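Local coordinates for protein allantoicase (Saccharomyces cerevisiae, PDB 1O59) that hydrolyses allantoate to (S)-ureidoglycolate and urea, a step of purine breakdown that supplies yeast with nitrogen when better sources run short, at residues Glu92-Ile98 and Ile177-Pro183; His121-Ser126 and Lys152-Pro157. All blocks are in the same frame, centred on the assembly; numbering follows the deposited sequence.

Interaction 1: Glu92-Ile98 and Ile177-Pro183; sequences EYDWVII and IKLKMYP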
loop_
_atom_site.group_PDB
_atom_site.type_symbol
_atom_site.label_atom_id
_atom_site.label_comp_id
_atom_site.label_asym_id
_atom_site.label_seq_id
_atom_site.Cartn_x
_atom_site.Cartn_y
_atom_site.Cartn_z
ATOM N N GLU A 92 -20.926 -18.191 13.654
ATOM C CA GLU A 92 -20.449 -17.190 14.606
ATOM C C GLU A 92 -19.950 -15.957 13.861
ATOM O O GLU A 92 -19.973 -14.849 14.377
ATOM C CB GLU A 92 -19.312 -17.792 15.440
ATOM C CG GLU A 92 -18.895 -16.970 16.666
ATOM C CD GLU A 92 -17.448 -17.221 17.232
ATOM O OE1 GLU A 92 -16.595 -17.932 16.599
ATOM O OE2 GLU A 92 -17.165 -16.655 18.354
ATOM N N TYR A 93 -19.468 -16.158 12.647
ATOM C CA TYR A 93 -18.876 -15.072 11.867
ATOM C C TYR A 93 -18.915 -15.335 10.366
ATOM O O TYR A 93 -18.917 -16.474 9.913
ATOM C CB TYR A 93 -17.420 -14.788 12.310
ATOM C CG TYR A 93 -16.515 -15.990 12.209
ATOM C CD1 TYR A 93 -15.920 -16.324 11.012
ATOM C CD2 TYR A 93 -16.306 -16.819 13.292
ATOM C CE1 TYR A 93 -15.118 -17.452 10.899
ATOM C CE2 TYR A 93 -15.511 -17.945 13.196
ATOM C CZ TYR A 93 -14.917 -18.251 11.995
ATOM O OH TYR A 93 -14.126 -19.357 11.878
ATOM N N ASP A 94 -18.995 -14.243 9.614
ATOM C CA ASP A 94 -18.666 -14.238 8.197
ATOM C C ASP A 94 -17.170 -13.983 8.056
ATOM O O ASP A 94 -16.541 -13.422 8.963
ATOM C CB ASP A 94 -19.438 -13.139 7.447
ATOM C CG ASP A 94 -20.803 -13.594 6.988
ATOM O OD1 ASP A 94 -20.873 -14.682 6.340
ATOM O OD2 ASP A 94 -21.847 -12.920 7.239
ATOM N N TRP A 95 -16.617 -14.394 6.913
ATOM C CA TRP A 95 -15.193 -14.287 6.678
ATOM C C TRP A 95 -14.802 -14.109 5.204
ATOM O O TRP A 95 -15.557 -14.429 4.281
ATOM C CB TRP A 95 -14.472 -15.508 7.224
ATOM C CG TRP A 95 -15.040 -16.755 6.722
ATOM C CD1 TRP A 95 -15.974 -17.507 7.329
ATOM C CD2 TRP A 95 -14.713 -17.425 5.496
ATOM N NE1 TRP A 95 -16.277 -18.595 6.548
ATOM C CE2 TRP A 95 -15.509 -18.563 5.417
ATOM C CE3 TRP A 95 -13.828 -17.167 4.449
ATOM C CZ2 TRP A 95 -15.449 -19.439 4.346
ATOM C CZ3 TRP A 95 -13.777 -18.037 3.391
ATOM C CH2 TRP A 95 -14.575 -19.157 3.347
ATOM N N VAL A 96 -13.600 -13.587 5.017
ATOM C CA VAL A 96 -12.996 -13.464 3.695
ATOM C C VAL A 96 -11.518 -13.775 3.827
ATOM O O VAL A 96 -10.848 -13.333 4.781
ATOM C CB VAL A 96 -13.240 -12.047 3.065
ATOM C CG1 VAL A 96 -12.940 -10.949 4.042
ATOM C CG2 VAL A 96 -12.419 -11.853 1.828
ATOM N N ILE A 97 -11.034 -14.556 2.873
ATOM C CA ILE A 97 -9.646 -14.887 2.792
ATOM C C ILE A 97 -8.981 -14.092 1.655
ATOM O O ILE A 97 -9.504 -14.006 0.533
ATOM C CB ILE A 97 -9.474 -16.401 2.598
ATOM C CG1 ILE A 97 -9.933 -17.160 3.847
ATOM C CG2 ILE A 97 -8.017 -16.726 2.354
ATOM C CD1 ILE A 97 -10.212 -18.635 3.615
ATOM N N ILE A 98 -7.810 -13.526 1.951
ATOM C CA ILE A 98 -7.106 -12.661 0.993
ATOM C C ILE A 98 -5.635 -13.002 0.929
ATOM O O ILE A 98 -4.945 -13.036 1.960
ATOM C CB ILE A 98 -7.245 -11.176 1.357
ATOM C CG1 ILE A 98 -8.715 -10.772 1.518
ATOM C CG2 ILE A 98 -6.662 -10.313 0.249
ATOM C CD1 ILE A 98 -8.916 -9.568 2.399
ATOM N N ILE A 177 -4.385 -13.502 4.636
ATOM C CA ILE A 177 -5.121 -12.866 5.724
ATOM C C ILE A 177 -6.554 -13.359 5.727
ATOM O O ILE A 177 -7.145 -13.542 4.669
ATOM C CB ILE A 177 -5.088 -11.303 5.537
ATOM C CG1 ILE A 177 -3.626 -10.790 5.589
ATOM C CG2 ILE A 177 -6.003 -10.591 6.562
ATOM C CD1 ILE A 177 -2.888 -11.187 6.815
ATOM N N LYS A 178 -7.085 -13.569 6.928
ATOM C CA LYS A 178 -8.501 -13.879 7.144
ATOM C C LYS A 178 -9.134 -12.773 7.969
ATOM O O LYS A 178 -8.721 -12.480 9.103
ATOM C CB LYS A 178 -8.704 -15.220 7.873
ATOM C CG LYS A 178 -10.087 -15.842 7.631
ATOM C CD LYS A 178 -10.567 -16.779 8.721
ATOM C CE LYS A 178 -9.661 -17.948 8.928
ATOM N NZ LYS A 178 -10.196 -18.929 9.886
ATOM N N LEU A 179 -10.153 -12.165 7.389
ATOM C CA LEU A 179 -10.958 -11.180 8.085
ATOM C C LEU A 179 -12.221 -11.862 8.563
ATOM O O LEU A 179 -12.904 -12.521 7.797
ATOM C CB LEU A 179 -11.279 -10.034 7.129
ATOM C CG LEU A 179 -12.332 -9.008 7.544
ATOM C CD1 LEU A 179 -11.865 -8.166 8.696
ATOM C CD2 LEU A 179 -12.631 -8.162 6.299
ATOM N N LYS A 180 -12.511 -11.718 9.846
ATOM C CA LYS A 180 -13.722 -12.271 10.437
ATOM C C LYS A 180 -14.615 -11.112 10.889
ATOM O O LYS A 180 -14.157 -10.205 11.561
ATOM C CB LYS A 180 -13.379 -13.141 11.650
ATOM C CG LYS A 180 -12.482 -14.354 11.410
ATOM C CD LYS A 180 -12.592 -15.294 12.640
ATOM C CE LYS A 180 -11.933 -16.666 12.413
ATOM N NZ LYS A 180 -11.818 -17.502 13.685
HETATM N N MSE A 181 -15.887 -11.160 10.513
HETATM C CA MSE A 181 -16.924 -10.211 10.942
HETATM C C MSE A 181 -18.002 -10.969 11.732
HETATM O O MSE A 181 -18.605 -11.933 11.219
HETATM C CB MSE A 181 -17.539 -9.576 9.680
HETATM C CG MSE A 181 -18.898 -8.883 9.847
HETATM SE SE MSE A 181 -19.315 -7.727 8.300
HETATM C CE MSE A 181 -19.413 -8.997 7.030
ATOM N N TYR A 182 -18.242 -10.524 12.958
ATOM C CA TYR A 182 -19.148 -11.203 13.863
ATOM C C TYR A 182 -20.465 -10.436 14.047
ATOM O O TYR A 182 -20.444 -9.353 14.662
ATOM C CB TYR A 182 -18.513 -11.342 15.248
ATOM C CG TYR A 182 -17.156 -12.024 15.316
ATOM C CD1 TYR A 182 -15.981 -11.327 15.017
ATOM C CD2 TYR A 182 -17.043 -13.341 15.765
ATOM C CE1 TYR A 182 -14.736 -11.930 15.132
ATOM C CE2 TYR A 182 -15.803 -13.962 15.878
ATOM C CZ TYR A 182 -14.654 -13.255 15.570
ATOM O OH TYR A 182 -13.431 -13.879 15.684
ATOM N N PRO A 183 -21.605 -10.966 13.579
ATOM C CA PRO A 183 -21.739 -12.251 12.885
ATOM C C PRO A 183 -21.946 -12.094 11.381
ATOM O O PRO A 183 -21.812 -13.066 10.637
ATOM C CB PRO A 183 -22.995 -12.832 13.507
ATOM C CG PRO A 183 -23.821 -11.638 13.738
ATOM C CD PRO A 183 -22.883 -10.536 14.161
HETATM O O HOH W 1 -10.932 -19.925 12.610
#
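Six backbone hydrogen bonds tie Asp94, Val96 and Ile98 to Met181, Leu179 and Ile177, two to each pair. The straightest runs from Met181 N to Asp94 O, 2.8 Å long with 171° at the hydrogen. In the non-hydrogen-bonded pairs between them, CA-H groups point at carbonyls, the closest being Trp95 CA to Leu179 O at 3.1 Å.

Aromatic contacts gather on the face of Trp95 and Lys180. The extended Lys180 chain passes over the Tyr93 ring, with CD 3.7 Å from its centroid and almost on the ring normal. Tyr93 reaches that place because its CG sits between the backbone N and the carbonyl carbon (chi1 58°). Its edge is turned to the face of the Tyr182 ring, an offset edge-to-face pair with planes at 63°. Lys180 NZ goes on to a water and to a salt bridge with Glu128, while Tyr93 OH bonds to Glu141.

On the other face, Val96 CG1 packs 3.6 Å from Leu179 CD2, with Trp83 touching both side chains and Phe190 packing on Leu179. Pro183, after a cis peptide bond, makes a CA-H contact to Glu92 O.

This is the antiparallel pairing of two inner strands in the five-stranded sheet of an allantoicase repeat.

Interaction 2: His121-Ser126 and Lys152-Pro157; sequences HAPFVS and KFECGP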
loop_
_atom_site.group_PDB
_atom_site.type_symbol
_atom_site.label_atom_id
_atom_site.label_comp_id
_atom_site.label_asym_id
_atom_site.label_seq_id
_atom_site.Cartn_x
_atom_site.Cartn_y
_atom_site.Cartn_z
ATOM N N HIS A 121 -23.318 -1.986 9.877
ATOM C CA HIS A 121 -21.878 -2.149 9.883
ATOM C C HIS A 121 -21.504 -3.406 10.656
ATOM O O HIS A 121 -22.249 -3.840 11.517
ATOM C CB HIS A 121 -21.221 -0.952 10.548
ATOM C CG HIS A 121 -21.689 -0.710 11.951
ATOM N ND1 HIS A 121 -21.009 -1.184 13.050
ATOM C CD2 HIS A 121 -22.797 -0.098 12.428
ATOM C CE1 HIS A 121 -21.668 -0.852 14.144
ATOM N NE2 HIS A 121 -22.762 -0.201 13.794
ATOM N N ALA A 122 -20.367 -4.012 10.295
ATOM C CA ALA A 122 -19.734 -5.058 11.116
ATOM C C ALA A 122 -19.669 -4.620 12.592
ATOM O O ALA A 122 -19.063 -3.575 12.868
ATOM C CB ALA A 122 -18.331 -5.295 10.627
ATOM N N PRO A 123 -20.281 -5.375 13.517
ATOM C CA PRO A 123 -20.210 -5.045 14.942
ATOM C C PRO A 123 -18.857 -5.311 15.561
ATOM O O PRO A 123 -18.446 -4.589 16.465
ATOM C CB PRO A 123 -21.248 -5.982 15.585
ATOM C CG PRO A 123 -21.988 -6.572 14.475
ATOM C CD PRO A 123 -21.117 -6.569 13.281
ATOM N N PHE A 124 -18.204 -6.376 15.114
ATOM C CA PHE A 124 -16.926 -6.774 15.645
ATOM C C PHE A 124 -16.153 -7.438 14.521
ATOM O O PHE A 124 -16.716 -8.122 13.673
ATOM C CB PHE A 124 -17.037 -7.773 16.788
ATOM C CG PHE A 124 -17.722 -7.251 18.025
ATOM C CD1 PHE A 124 -19.084 -7.431 18.202
ATOM C CD2 PHE A 124 -17.002 -6.638 19.031
ATOM C CE1 PHE A 124 -19.735 -6.982 19.356
ATOM C CE2 PHE A 124 -17.627 -6.176 20.171
ATOM C CZ PHE A 124 -18.994 -6.348 20.345
ATOM N N VAL A 125 -14.843 -7.242 14.558
ATOM C CA VAL A 125 -13.936 -7.783 13.582
ATOM C C VAL A 125 -12.785 -8.433 14.352
ATOM O O VAL A 125 -12.401 -7.974 15.441
ATOM C CB VAL A 125 -13.439 -6.640 12.656
ATOM C CG1 VAL A 125 -12.121 -6.946 12.045
ATOM C CG2 VAL A 125 -14.469 -6.325 11.525
ATOM N N SER A 126 -12.276 -9.536 13.817
ATOM C CA SER A 126 -10.957 -10.032 14.204
ATOM C C SER A 126 -10.192 -10.394 12.909
ATOM O O SER A 126 -10.787 -10.530 11.825
ATOM C CB SER A 126 -11.030 -11.180 15.240
ATOM O OG SER A 126 -11.483 -12.416 14.709
ATOM N N LYS A 152 -10.524 -9.648 18.570
ATOM C CA LYS A 152 -11.862 -9.150 18.287
ATOM C C LYS A 152 -12.035 -7.742 18.849
ATOM O O LYS A 152 -11.757 -7.491 20.013
ATOM C CB LYS A 152 -12.892 -10.117 18.895
ATOM C CG LYS A 152 -14.313 -9.902 18.447
ATOM C CD LYS A 152 -15.323 -10.523 19.431
ATOM C CE LYS A 152 -16.202 -11.619 18.808
ATOM N NZ LYS A 152 -17.341 -12.030 19.736
ATOM N N PHE A 153 -12.471 -6.820 18.011
ATOM C CA PHE A 153 -12.759 -5.479 18.470
ATOM C C PHE A 153 -14.007 -4.929 17.827
ATOM O O PHE A 153 -14.360 -5.268 16.710
ATOM C CB PHE A 153 -11.569 -4.536 18.229
ATOM C CG PHE A 153 -11.240 -4.289 16.755
ATOM C CD1 PHE A 153 -11.905 -3.305 16.026
ATOM C CD2 PHE A 153 -10.224 -5.016 16.119
ATOM C CE1 PHE A 153 -11.582 -3.082 14.695
ATOM C CE2 PHE A 153 -9.882 -4.793 14.813
ATOM C CZ PHE A 153 -10.562 -3.824 14.087
ATOM N N GLU A 154 -14.639 -4.040 18.568
ATOM C CA GLU A 154 -15.883 -3.399 18.184
ATOM C C GLU A 154 -15.655 -2.336 17.115
ATOM O O GLU A 154 -14.694 -1.583 17.170
ATOM C CB GLU A 154 -16.509 -2.758 19.422
ATOM C CG GLU A 154 -17.956 -2.351 19.258
ATOM C CD GLU A 154 -18.613 -1.962 20.587
ATOM O OE1 GLU A 154 -17.877 -1.745 21.602
ATOM O OE2 GLU A 154 -19.877 -1.894 20.635
ATOM N N CYS A 155 -16.545 -2.303 16.130
ATOM C CA CYS A 155 -16.565 -1.258 15.114
ATOM C C CYS A 155 -17.813 -0.413 15.270
ATOM O O CYS A 155 -18.830 -0.880 15.780
ATOM C CB CYS A 155 -16.628 -1.882 13.741
ATOM S SG CYS A 155 -15.189 -2.808 13.273
ATOM N N GLY A 156 -17.730 0.826 14.794
ATOM C CA GLY A 156 -18.882 1.723 14.721
ATOM C C GLY A 156 -19.389 1.968 13.308
ATOM O O GLY A 156 -18.758 1.547 12.328
ATOM N N PRO A 157 -20.500 2.693 13.205
ATOM C CA PRO A 157 -21.149 2.914 11.929
ATOM C C PRO A 157 -20.383 3.879 11.044
ATOM O O PRO A 157 -19.883 4.881 11.524
ATOM C CB PRO A 157 -22.515 3.490 12.312
ATOM C CG PRO A 157 -22.324 4.109 13.631
ATOM C CD PRO A 157 -21.217 3.359 14.303
HETATM O O HOH W 2 -20.566 -2.986 17.848
#
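Pro123 O is approached from several directions: Cys155 N donates to it over 3.0 Å, nearly straight at the hydrogen but from well above the carbonyl plane, and Glu154 CA adds a CA-H contact to the same oxygen. A water lies within donating distance of Pro123 O and of Glu154 OE2 and can bridge the two, though it has more acceptors near it than protons to give. Further along, Val125 and Phe153 exchange two backbone bonds, the shorter being Phe153 N to Val125 O at 2.8 Å.

The Val125-Phe153 pair joins strand 124-130 to strand 147-154, one of the two outermost strands of the five-stranded antiparallel sheet within this chain, and the Cys155-Pro123 bond carries the pairing one step beyond the strand ends. Phe124 and Glu154 form the non-hydrogen-bonded pair between them. On their face the Phe124 ring lies obliquely against the neighbouring backbone, CD2 lying 3.5 Å from Glu154 CA and CE2 3.7 Å from Glu154 CB. The ring and the carboxylate are close to parallel, 17° apart. Lys152 lays its CG 3.8 Å from Phe124 CB.

The buried face is apolar. Val125 lies alongside Phe153, its CG1 4.0 Å from CZ, and turns CG2 to Cys155 SG; Phe15 and Phe163 pack against the same phenylalanine ring.

Where the strands give way to loops, the imidazole of His121 lies flat on the Gly156-Pro157 peptide, Pro157 N being 3.6 Å above the ring plane and over its centre. A chi1 of 57° swings the ring there, and a bond from ND1 to Ala122 O, which reaches the oxygen from above its carbonyl plane, may help hold its rotation.

Interactions 1 and 2 lie about 11 Å apart, centre to centre, in one five-stranded antiparallel sheet with the order 45-49, 94-99, 176-182, 124-130, 147-154. Interaction 1 joins the second and third strands, interaction 2 the fourth and fifth. Between them strands 176-182 and 124-130 are neighbours: Lys180 N probably bonds to Ser126 O, Tyr182 OH probably bonds to Ser126 OG at 2.6 Å, and the selenium of Met181 packs on Ala122. Along the chain, interaction 2 is nested within the loop closed by interaction 1, because strand 176-182 returns to the middle of the sheet. The second allantoicase repeat has a sheet with the same strand order.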